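Local coordinates for uncharacterized protein YycE (Bacillus subtilis, PDB 1TWU) that is of unknown function but probably belongs to the vicinal oxygen chelate superfamily, resembling glyoxalases and fosfomycin resistance proteins, at residues I13-P18 / Y59-T64; G20-I25 / D48-G53; I26-E31 / S96-M101; Y103-S108 / V118-P123. All blocks are in the same frame, centred on the assembly; numbering follows the deposited sequence.

Two of the four contacts are strand pairings (interactions 1 and 4) and two are packing of helices (interactions 2 and 3). Interactions 1 and 2, with centres about 9 Å apart, use neighbouring strands, 59-66 and 47-53, of one sheet; Phe63 of interaction 1 packs on Ile25 of interaction 2. Helix 22-32 runs on from interaction 2 into interaction 3, about 14 Å away between centres, where it meets helix 88-100. Interaction 4 is the outer strand pair of the second sheet, its centre about 11 Å from that of interaction 3, joined to it by Tyr29 with Asp122 and Arg27 with Tyr103. No ligand or metal marks a site among them.

Interaction 1: residues I13-P18 / Y59-T64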
# COMPACT_ATOMS: atom_id res chain seq x y z
N ILE A 13 4.93 -9.22 1.95
CA ILE A 13 4.82 -7.77 1.92
C ILE A 13 3.50 -7.37 2.55
O ILE A 13 2.44 -7.94 2.25
CB ILE A 13 4.90 -7.20 0.49
CG1 ILE A 13 6.27 -7.51 -0.11
CG2 ILE A 13 4.71 -5.68 0.51
CD1 ILE A 13 6.46 -6.95 -1.49
N ARG A 14 3.57 -6.39 3.45
CA ARG A 14 2.40 -5.90 4.16
C ARG A 14 2.24 -4.39 4.09
O ARG A 14 3.21 -3.64 4.23
CB ARG A 14 2.47 -6.32 5.63
CG ARG A 14 1.38 -5.70 6.51
CD ARG A 14 1.55 -6.05 7.98
NE ARG A 14 1.28 -7.46 8.24
CZ ARG A 14 1.37 -8.04 9.43
NH1 ARG A 14 1.72 -7.34 10.50
NH2 ARG A 14 1.10 -9.34 9.56
N ILE A 15 1.00 -3.95 3.84
CA ILE A 15 0.66 -2.53 3.82
C ILE A 15 -0.13 -2.40 5.12
O ILE A 15 -1.21 -2.99 5.25
CB ILE A 15 -0.28 -2.17 2.66
CG1 ILE A 15 0.43 -2.39 1.33
CG2 ILE A 15 -0.72 -0.73 2.78
CD1 ILE A 15 1.60 -1.45 1.10
N ALA A 16 0.41 -1.66 6.09
CA ALA A 16 -0.26 -1.48 7.38
C ALA A 16 -0.74 -0.05 7.54
O ALA A 16 0.01 0.89 7.33
CB ALA A 16 0.69 -1.84 8.51
N ARG A 17 -2.01 0.09 7.91
CA ARG A 17 -2.64 1.39 8.10
C ARG A 17 -3.39 1.44 9.43
O ARG A 17 -3.98 0.45 9.86
CB ARG A 17 -3.63 1.68 6.97
CG ARG A 17 -3.00 1.76 5.58
CD ARG A 17 -4.06 1.74 4.48
NE ARG A 17 -5.02 2.84 4.62
CZ ARG A 17 -4.78 4.10 4.26
NH1 ARG A 17 -3.61 4.43 3.73
NH2 ARG A 17 -5.72 5.02 4.44
N PRO A 18 -3.37 2.59 10.11
CA PRO A 18 -4.05 2.77 11.39
C PRO A 18 -5.52 3.14 11.20
O PRO A 18 -5.91 3.67 10.16
CB PRO A 18 -3.27 3.91 12.02
CG PRO A 18 -2.98 4.78 10.82
CD PRO A 18 -2.54 3.77 9.78
N TYR A 59 1.07 -10.94 -0.20
CA TYR A 59 0.79 -9.52 -0.24
C TYR A 59 -0.53 -9.36 0.50
O TYR A 59 -1.55 -9.88 0.06
CB TYR A 59 0.61 -9.02 -1.68
CG TYR A 59 1.87 -9.09 -2.53
CD1 TYR A 59 2.20 -10.26 -3.21
CD2 TYR A 59 2.72 -7.99 -2.63
CE1 TYR A 59 3.37 -10.32 -3.98
CE2 TYR A 59 3.89 -8.05 -3.39
CZ TYR A 59 4.20 -9.21 -4.06
OH TYR A 59 5.37 -9.27 -4.81
N HIS A 60 -0.50 -8.66 1.63
CA HIS A 60 -1.73 -8.46 2.39
C HIS A 60 -1.79 -7.09 3.04
O HIS A 60 -0.81 -6.34 3.06
CB HIS A 60 -1.89 -9.56 3.46
CG HIS A 60 -0.82 -9.55 4.51
ND1 HIS A 60 0.35 -10.27 4.39
CD2 HIS A 60 -0.73 -8.89 5.69
CE1 HIS A 60 1.11 -10.06 5.45
NE2 HIS A 60 0.47 -9.22 6.26
N LEU A 61 -2.97 -6.79 3.58
CA LEU A 61 -3.21 -5.53 4.26
C LEU A 61 -3.35 -5.81 5.74
O LEU A 61 -3.74 -6.91 6.14
CB LEU A 61 -4.53 -4.90 3.78
CG LEU A 61 -4.75 -4.55 2.31
CD1 LEU A 61 -6.16 -4.00 2.11
CD2 LEU A 61 -3.72 -3.52 1.88
N GLU A 62 -3.00 -4.83 6.57
CA GLU A 62 -3.18 -4.94 8.01
C GLU A 62 -3.76 -3.62 8.51
O GLU A 62 -3.34 -2.55 8.09
CB GLU A 62 -1.87 -5.20 8.76
CG GLU A 62 -2.10 -5.15 10.27
CD GLU A 62 -0.83 -5.20 11.10
OE1 GLU A 62 0.20 -4.65 10.66
OE2 GLU A 62 -0.88 -5.77 12.21
N PHE A 63 -4.75 -3.71 9.38
CA PHE A 63 -5.36 -2.52 9.95
C PHE A 63 -5.26 -2.65 11.46
O PHE A 63 -5.59 -3.70 12.03
CB PHE A 63 -6.83 -2.39 9.51
CG PHE A 63 -6.99 -1.99 8.07
CD1 PHE A 63 -6.96 -0.65 7.70
CD2 PHE A 63 -7.14 -2.96 7.08
CE1 PHE A 63 -7.08 -0.27 6.36
CE2 PHE A 63 -7.26 -2.60 5.74
CZ PHE A 63 -7.23 -1.25 5.37
N THR A 64 -4.79 -1.58 12.10
CA THR A 64 -4.63 -1.57 13.54
C THR A 64 -5.32 -0.38 14.21
O THR A 64 -5.45 0.70 13.63
CB THR A 64 -3.13 -1.55 13.92
OG1 THR A 64 -2.48 -0.42 13.30
CG2 THR A 64 -2.45 -2.83 13.45
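The guanidinium of Arg14 has His60 NE2 at its edge, within its own plane, and Glu62 CG over one face. NE donates to His60 NE2 at 2.8 Å, almost straight at 172°, while a weak second bond reaches the same nitrogen from NH2. The donor sits somewhat tilted from the imidazole plane, and the two flat groups are turned 71° against each other. Over one face of the imidazole lie Ile13 O and Arg14 CA. Two residues further along the same strand as His60, Glu62 OE1 forms a salt bridge with Arg14 NH1 at 3.1 Å, although the hydrogen bond in it is weak. A bend at chi3 (-69°) turns the arginine's tip so that it can serve both partners.

The opposite face of the sheet is mainly apolar. Ile13 CD1 touches Tyr59 CE2 at 3.4 Å with the two side chains pointing the same way, Ile15 CB meets Leu61 CD2 at 3.8 Å, and Arg17 runs beside Phe63, whose CE1 lies near the edge of its guanidinium; Trp126 gives that arginine a cation-pi partner. Five backbone hydrogen bonds of parallel-strand pairing, from His60 N to Ile13 O through to Thr64 N to Arg17 O, zip the strands together, and strand 12-18 continues the sheet antiparallel into the second subunit.

Both imidazole nitrogens are engaged, because ND1 also bonds to Ala57 O, a pattern consistent with a ring proton on ND1. With its NE bond to His60 nearly straight, the guanidinium is probably restrained in rotation, and Glu62 probably offsets its buried charge.

Interaction 2: residues G20-I25 / D48-G53; sequences GQLDEI and DGVMFG
Leu22 carries this contact, laying its two methyl groups on strand 47-53 from the first turn of helix 22-32. CD1 reaches Val50 CG1 at 3.8 Å, with the two side chains crossing at a slant, while CD2 settles over the backbone, 4.0 Å from Gly49 CA and the same distance from Asp48 C. With CG swung anti to the backbone N (chi1 -167°), the leucine fork leans from the helix onto the sheet.

Val50 is the next in weight. Its CB points toward the helix, and CG1 is the branch that touches Leu22; Ile26, one turn further along the helix, packs on the same valine. Phe52 completes the row on this face of the strand: Ile25 CG2 comes to the edge of its ring, near the ring plane, 4.4 Å from CE2, a loose approach. Ile25 and Leu22 both also rest on Phe63 of the adjacent strand 59-66.

At the start of the helix, Gln21 occupies the N-cap position, and its carbonyl oxygen accepts the bond from Ile25 N at 3.1 Å. Asp48 meets the leucine with its backbone carbon and CB; its OD1 accepts from Gln43 N.

No hydrogen bond links the two segments. Across them the contact is van der Waals packing, apolar branches of the helix start against the side chains and backbone of the strand, with no directional bond between the two.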
# COMPACT_ATOMS: atom_id res chain seq x y z
N GLY A 20 -9.45 4.19 13.55
CA GLY A 20 -10.12 4.44 14.81
C GLY A 20 -11.45 3.69 14.80
O GLY A 20 -12.23 3.77 15.75
N GLN A 21 -11.71 2.97 13.71
CA GLN A 21 -12.96 2.22 13.58
C GLN A 21 -12.68 0.91 12.85
O GLN A 21 -13.05 0.73 11.69
CB GLN A 21 -13.98 3.07 12.81
CG GLN A 21 -13.50 3.58 11.45
CD GLN A 21 -14.54 4.42 10.75
OE1 GLN A 21 -15.74 4.32 11.04
NE2 GLN A 21 -14.11 5.24 9.80
N LEU A 22 -12.03 -0.01 13.55
CA LEU A 22 -11.66 -1.31 13.00
C LEU A 22 -12.86 -2.17 12.58
O LEU A 22 -12.75 -3.02 11.70
CB LEU A 22 -10.78 -2.08 13.99
CG LEU A 22 -10.03 -3.33 13.52
CD1 LEU A 22 -9.07 -2.99 12.39
CD2 LEU A 22 -9.26 -3.92 14.69
N ASP A 23 -14.01 -1.96 13.21
CA ASP A 23 -15.18 -2.74 12.84
C ASP A 23 -15.70 -2.28 11.49
O ASP A 23 -16.13 -3.10 10.68
CB ASP A 23 -16.26 -2.62 13.90
CG ASP A 23 -15.90 -3.36 15.18
OD1 ASP A 23 -15.48 -4.54 15.10
OD2 ASP A 23 -16.05 -2.76 16.27
N GLU A 24 -15.67 -0.97 11.25
CA GLU A 24 -16.13 -0.42 9.98
C GLU A 24 -15.21 -0.90 8.86
O GLU A 24 -15.66 -1.22 7.76
CB GLU A 24 -16.12 1.10 10.02
CG GLU A 24 -17.24 1.67 10.84
CD GLU A 24 -18.59 1.10 10.42
OE1 GLU A 24 -18.84 0.98 9.20
OE2 GLU A 24 -19.39 0.76 11.32
N ILE A 25 -13.92 -0.92 9.16
CA ILE A 25 -12.90 -1.36 8.22
C ILE A 25 -13.15 -2.83 7.85
O ILE A 25 -13.06 -3.21 6.68
CB ILE A 25 -11.48 -1.19 8.85
CG1 ILE A 25 -11.13 0.30 8.91
CG2 ILE A 25 -10.45 -1.97 8.06
CD1 ILE A 25 -11.02 0.99 7.56
N ASP A 48 -5.16 -3.66 18.60
CA ASP A 48 -6.04 -4.69 18.07
C ASP A 48 -5.82 -4.56 16.57
O ASP A 48 -5.55 -3.46 16.08
CB ASP A 48 -7.49 -4.38 18.41
CG ASP A 48 -7.89 -4.90 19.78
OD1 ASP A 48 -7.07 -4.82 20.72
OD2 ASP A 48 -9.03 -5.38 19.92
N GLY A 49 -5.89 -5.67 15.84
CA GLY A 49 -5.68 -5.59 14.41
C GLY A 49 -6.20 -6.77 13.63
O GLY A 49 -6.53 -7.81 14.21
N VAL A 50 -6.26 -6.62 12.32
CA VAL A 50 -6.75 -7.67 11.45
C VAL A 50 -5.98 -7.62 10.14
O VAL A 50 -5.59 -6.55 9.67
CB VAL A 50 -8.27 -7.49 11.19
CG1 VAL A 50 -8.53 -6.20 10.42
CG2 VAL A 50 -8.82 -8.69 10.46
N MET A 51 -5.73 -8.79 9.55
CA MET A 51 -4.99 -8.86 8.30
C MET A 51 -5.88 -9.45 7.20
O MET A 51 -6.55 -10.46 7.42
CB MET A 51 -3.73 -9.72 8.49
CG MET A 51 -2.72 -9.17 9.52
SD MET A 51 -3.17 -9.37 11.27
CE MET A 51 -1.59 -9.39 11.94
N PHE A 52 -5.88 -8.82 6.03
CA PHE A 52 -6.68 -9.27 4.88
C PHE A 52 -5.79 -9.65 3.71
O PHE A 52 -4.89 -8.90 3.33
CB PHE A 52 -7.65 -8.17 4.43
CG PHE A 52 -8.66 -7.80 5.46
CD1 PHE A 52 -9.54 -8.76 5.96
CD2 PHE A 52 -8.73 -6.51 5.96
CE1 PHE A 52 -10.46 -8.44 6.96
CE2 PHE A 52 -9.65 -6.17 6.96
CZ PHE A 52 -10.51 -7.15 7.45
N GLY A 53 -6.05 -10.82 3.14
CA GLY A 53 -5.26 -11.28 2.01
C GLY A 53 -5.46 -10.43 0.79
O GLY A 53 -6.54 -9.87 0.58

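Interaction 3: residues I26-E31 / S96-M101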
# COMPACT_ATOMS: atom_id res chain seq x y z
N ILE A 26 -13.47 -3.65 8.85
CA ILE A 26 -13.74 -5.06 8.62
C ILE A 26 -14.97 -5.27 7.73
O ILE A 26 -14.96 -6.13 6.84
CB ILE A 26 -13.93 -5.81 9.96
CG1 ILE A 26 -12.61 -5.82 10.72
CG2 ILE A 26 -14.41 -7.23 9.71
CD1 ILE A 26 -12.70 -6.38 12.12
N ARG A 27 -16.02 -4.48 7.96
CA ARG A 27 -17.22 -4.59 7.14
C ARG A 27 -16.92 -4.27 5.67
O ARG A 27 -17.40 -4.96 4.78
CB ARG A 27 -18.31 -3.64 7.65
CG ARG A 27 -19.54 -3.62 6.76
CD ARG A 27 -20.66 -2.82 7.39
NE ARG A 27 -21.92 -2.91 6.65
CZ ARG A 27 -22.27 -2.11 5.64
NH1 ARG A 27 -21.45 -1.15 5.23
NH2 ARG A 27 -23.45 -2.26 5.06
N PHE A 28 -16.13 -3.23 5.44
CA PHE A 28 -15.79 -2.84 4.07
C PHE A 28 -14.92 -3.88 3.37
O PHE A 28 -15.24 -4.33 2.26
CB PHE A 28 -15.03 -1.50 4.08
CG PHE A 28 -14.59 -1.04 2.71
CD1 PHE A 28 -15.48 -0.37 1.86
CD2 PHE A 28 -13.30 -1.29 2.25
CE1 PHE A 28 -15.08 0.05 0.58
CE2 PHE A 28 -12.89 -0.88 0.98
CZ PHE A 28 -13.78 -0.21 0.14
N TYR A 29 -13.82 -4.26 4.02
CA TYR A 29 -12.88 -5.21 3.44
C TYR A 29 -13.28 -6.67 3.45
O TYR A 29 -13.03 -7.39 2.47
CB TYR A 29 -11.50 -5.05 4.10
CG TYR A 29 -10.84 -3.77 3.68
CD1 TYR A 29 -10.21 -3.66 2.45
CD2 TYR A 29 -10.94 -2.62 4.47
CE1 TYR A 29 -9.69 -2.44 2.00
CE2 TYR A 29 -10.43 -1.39 4.04
CZ TYR A 29 -9.81 -1.30 2.80
OH TYR A 29 -9.33 -0.09 2.36
N GLU A 30 -13.89 -7.13 4.53
CA GLU A 30 -14.27 -8.52 4.59
C GLU A 30 -15.66 -8.74 4.01
O GLU A 30 -15.85 -9.62 3.17
CB GLU A 30 -14.21 -9.01 6.03
CG GLU A 30 -13.67 -10.42 6.13
CD GLU A 30 -13.61 -10.92 7.55
OE1 GLU A 30 -13.22 -10.14 8.45
OE2 GLU A 30 -13.93 -12.11 7.76
N GLU A 31 -16.63 -7.94 4.44
CA GLU A 31 -17.99 -8.08 3.93
C GLU A 31 -18.13 -7.44 2.55
O GLU A 31 -18.86 -7.94 1.70
CB GLU A 31 -18.99 -7.43 4.87
CG GLU A 31 -19.06 -8.02 6.25
CD GLU A 31 -20.30 -7.55 7.00
OE1 GLU A 31 -20.26 -7.48 8.25
OE2 GLU A 31 -21.33 -7.27 6.33
N SER A 96 -20.88 -2.07 -7.36
CA SER A 96 -22.31 -1.95 -7.11
C SER A 96 -22.67 -2.45 -5.73
O SER A 96 -23.52 -1.88 -5.04
CB SER A 96 -23.09 -2.73 -8.16
OG SER A 96 -24.48 -2.65 -7.90
N LYS A 97 -22.03 -3.54 -5.32
CA LYS A 97 -22.26 -4.13 -4.01
C LYS A 97 -21.81 -3.16 -2.91
O LYS A 97 -22.49 -3.00 -1.89
CB LYS A 97 -21.48 -5.44 -3.89
CG LYS A 97 -21.57 -6.10 -2.52
CD LYS A 97 -20.71 -7.35 -2.44
CE LYS A 97 -20.73 -7.95 -1.05
NZ LYS A 97 -19.88 -9.17 -0.93
N LEU A 98 -20.67 -2.51 -3.12
CA LEU A 98 -20.13 -1.56 -2.14
C LEU A 98 -21.01 -0.32 -1.99
O LEU A 98 -21.21 0.17 -0.88
CB LEU A 98 -18.70 -1.15 -2.54
CG LEU A 98 -17.65 -2.27 -2.51
CD1 LEU A 98 -16.33 -1.73 -3.02
CD2 LEU A 98 -17.50 -2.84 -1.11
N LYS A 99 -21.54 0.18 -3.10
CA LYS A 99 -22.41 1.36 -3.04
C LYS A 99 -23.74 1.01 -2.37
O LYS A 99 -24.30 1.82 -1.63
CB LYS A 99 -22.66 1.90 -4.46
CG LYS A 99 -21.40 2.32 -5.19
CD LYS A 99 -21.69 2.93 -6.54
CE LYS A 99 -22.36 4.28 -6.41
NZ LYS A 99 -22.51 4.96 -7.72
N HIS A 100 -24.22 -0.21 -2.61
CA HIS A 100 -25.47 -0.65 -2.00
C HIS A 100 -25.28 -0.93 -0.51
O HIS A 100 -26.25 -0.95 0.25
CB HIS A 100 -26.01 -1.87 -2.73
CG HIS A 100 -26.50 -1.57 -4.11
ND1 HIS A 100 -27.20 -2.48 -4.88
CD2 HIS A 100 -26.40 -0.45 -4.87
CE1 HIS A 100 -27.50 -1.93 -6.04
NE2 HIS A 100 -27.03 -0.70 -6.06
N MET A 101 -24.03 -1.14 -0.11
CA MET A 101 -23.70 -1.37 1.29
C MET A 101 -23.58 -0.01 1.98
O MET A 101 -23.52 0.06 3.20
CB MET A 101 -22.40 -2.17 1.43
CG MET A 101 -22.56 -3.67 1.18
SD MET A 101 -21.01 -4.55 1.29
CE MET A 101 -20.88 -4.71 3.00
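Arg27 sets CG anti to the backbone N (chi1 175°) and stays extended as far as NE, a reach that carries its guanidinium across to Met101. There NH1 and NH2 grip one atom, Met101 O, end-on at 3.1 and 3.0 Å. The oxygen lies close to the guanidinium plane; NH2 uses a lone pair in the carbonyl plane, whereas NH1 approaches from above that plane. NH1 also bonds to Tyr103 OH.

Met101 is bent at its last torsion (chi3 81°), which brings CE over the centre of one face of the Arg27 guanidinium, about 4.0 Å above it, and within 3.8 Å of Glu31 CB. The residue thus meets the arginine twice, through its carbonyl at the edge and its methyl on the face.

Lys97 is fully extended, and its NZ donates to Glu31 O at 3.1 Å, nearly in line with the carbonyl. Helix 22-32 has a wider, pi-type turn over 27-31, ending at the residue that offers this oxygen. Deeper down, Phe28 CE1 touches Leu98 CD2 at 4.1 Å, their side chains about perpendicular; Phe28 also packs on Ile128 and Leu98 on Phe130, both of strand 127-131, and Tyr103 meets Phe28 edge-to-face.

Polar grips toward the surface and an apolar pair below join helix 22-32 to helix 88-100. This is consistent with the duplicated alpha-beta architecture of the vicinal oxygen chelate fold, in which two beta-alpha-beta-beta-beta units stand side by side.

Interaction 4: residues Y103-S108 / V118-P123; sequences YQEVES and VTIEDP
Two backbone hydrogen bonds tie Gln104 and Val106 to strand 117-121. Glu121 N donates to Gln104 O at 3.1 Å, nearly in line with the carbonyl, and Val106 N donates to Thr119 O at 2.8 Å. Between them Glu105 and Ile120 form an antiparallel non-hydrogen-bonded pair, their CA atoms 4.3 Å apart.

Two waters bridge the segments. One molecule accepts from Gln104 N and donates to Glu121 O at 2.6 Å, and it lies in the plane of the Tyr103 ring at its edge. A second accepts from Thr119 N and has Val106 O and Glu105 OE2 within bonding distance.

Van der Waals contacts lie on both faces. Beside Glu105, Ile120 CD1 packs on its CB at 3.6 Å, and the extended acid chain passes Val118 CG1 at about a right angle before its OE1 pairs with Lys99. Tyr103 CB meets Ile120 CG2 at 3.7 Å, with its ring reaching Pro123 CG. On the other face, Val106 CG2 abuts Thr119 CG2 at 3.6 Å, and Val106 CG1 lies across the Glu121 chain, whose OE2 is bridged to Arg127.

The short, weakly bonded strand 105-106 is the outer member of the second sheet, with 117-121 between it and 127-131. Helix 88-100 covers the face of Val118 and Ile120, while helix 22-32 takes Tyr103, Asp122 and Pro123 at the far end, through Arg27, Phe28 and Tyr29.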
# COMPACT_ATOMS: atom_id res chain seq x y z
N TYR A 103 -21.24 2.63 0.77
CA TYR A 103 -20.00 3.34 0.47
C TYR A 103 -20.13 4.27 -0.73
O TYR A 103 -20.74 3.92 -1.73
CB TYR A 103 -18.88 2.32 0.30
CG TYR A 103 -18.73 1.46 1.53
CD1 TYR A 103 -18.27 2.00 2.73
CD2 TYR A 103 -19.13 0.12 1.53
CE1 TYR A 103 -18.22 1.25 3.90
CE2 TYR A 103 -19.09 -0.65 2.69
CZ TYR A 103 -18.64 -0.07 3.88
OH TYR A 103 -18.63 -0.80 5.05
N GLN A 104 -19.54 5.45 -0.61
CA GLN A 104 -19.58 6.50 -1.63
C GLN A 104 -18.64 6.33 -2.80
O GLN A 104 -17.47 6.01 -2.63
CB GLN A 104 -19.24 7.85 -1.00
CG GLN A 104 -20.07 8.21 0.18
CD GLN A 104 -21.51 8.44 -0.19
OE1 GLN A 104 -22.42 7.99 0.51
NE2 GLN A 104 -21.73 9.17 -1.28
N GLU A 105 -19.17 6.58 -4.00
CA GLU A 105 -18.33 6.55 -5.18
C GLU A 105 -17.93 8.02 -5.30
O GLU A 105 -18.77 8.91 -5.15
CB GLU A 105 -19.10 6.14 -6.44
CG GLU A 105 -18.16 5.97 -7.64
CD GLU A 105 -18.88 5.82 -8.97
OE1 GLU A 105 -19.89 5.08 -9.04
OE2 GLU A 105 -18.43 6.44 -9.96
N VAL A 106 -16.65 8.28 -5.53
CA VAL A 106 -16.21 9.66 -5.64
C VAL A 106 -15.55 9.94 -6.98
O VAL A 106 -15.19 9.02 -7.72
CB VAL A 106 -15.23 10.03 -4.49
CG1 VAL A 106 -15.95 9.93 -3.15
CG2 VAL A 106 -14.02 9.11 -4.51
N GLU A 107 -15.41 11.22 -7.29
CA GLU A 107 -14.80 11.67 -8.52
C GLU A 107 -13.30 11.71 -8.31
O GLU A 107 -12.80 12.48 -7.49
CB GLU A 107 -15.32 13.06 -8.88
CG GLU A 107 -15.42 13.30 -10.36
CD GLU A 107 -16.40 12.35 -11.01
OE1 GLU A 107 -17.63 12.58 -10.89
OE2 GLU A 107 -15.94 11.36 -11.62
N SER A 108 -12.57 10.88 -9.04
CA SER A 108 -11.12 10.83 -8.92
C SER A 108 -10.51 12.19 -9.18
O SER A 108 -11.06 13.00 -9.94
CB SER A 108 -10.54 9.80 -9.89
OG SER A 108 -10.99 10.06 -11.21
N VAL A 118 -13.62 3.23 -11.49
CA VAL A 118 -14.58 3.62 -10.45
C VAL A 118 -13.84 3.73 -9.12
O VAL A 118 -13.16 2.79 -8.70
CB VAL A 118 -15.72 2.59 -10.30
CG1 VAL A 118 -16.62 2.99 -9.13
CG2 VAL A 118 -16.52 2.50 -11.58
N THR A 119 -13.99 4.87 -8.45
CA THR A 119 -13.34 5.09 -7.16
C THR A 119 -14.35 5.10 -6.02
O THR A 119 -15.31 5.87 -6.03
CB THR A 119 -12.57 6.42 -7.14
OG1 THR A 119 -11.61 6.43 -8.21
CG2 THR A 119 -11.84 6.60 -5.81
N ILE A 120 -14.13 4.22 -5.04
CA ILE A 120 -15.00 4.12 -3.87
C ILE A 120 -14.14 4.41 -2.65
O ILE A 120 -13.02 3.89 -2.56
CB ILE A 120 -15.57 2.68 -3.71
CG1 ILE A 120 -16.26 2.21 -5.00
CG2 ILE A 120 -16.51 2.63 -2.52
CD1 ILE A 120 -17.41 3.08 -5.48
N GLU A 121 -14.62 5.23 -1.73
CA GLU A 121 -13.83 5.52 -0.53
C GLU A 121 -14.10 4.47 0.53
O GLU A 121 -15.24 4.05 0.72
CB GLU A 121 -14.18 6.88 0.05
CG GLU A 121 -13.85 8.05 -0.82
CD GLU A 121 -13.97 9.36 -0.05
OE1 GLU A 121 -15.00 9.55 0.63
OE2 GLU A 121 -13.04 10.19 -0.14
N ASP A 122 -13.05 4.04 1.23
CA ASP A 122 -13.23 3.05 2.28
C ASP A 122 -13.67 3.85 3.51
O ASP A 122 -13.72 5.08 3.46
CB ASP A 122 -11.94 2.23 2.48
CG ASP A 122 -10.92 2.89 3.41
OD1 ASP A 122 -10.99 4.11 3.67
OD2 ASP A 122 -10.01 2.16 3.86
N PRO A 123 -14.02 3.18 4.62
CA PRO A 123 -14.46 3.90 5.82
C PRO A 123 -13.60 5.09 6.28
O PRO A 123 -14.11 6.04 6.87
CB PRO A 123 -14.53 2.80 6.88
CG PRO A 123 -14.89 1.60 6.07
CD PRO A 123 -14.00 1.73 4.87
O HOH W 1 -17.37 5.43 1.42
O HOH W 2 -15.64 7.18 -9.52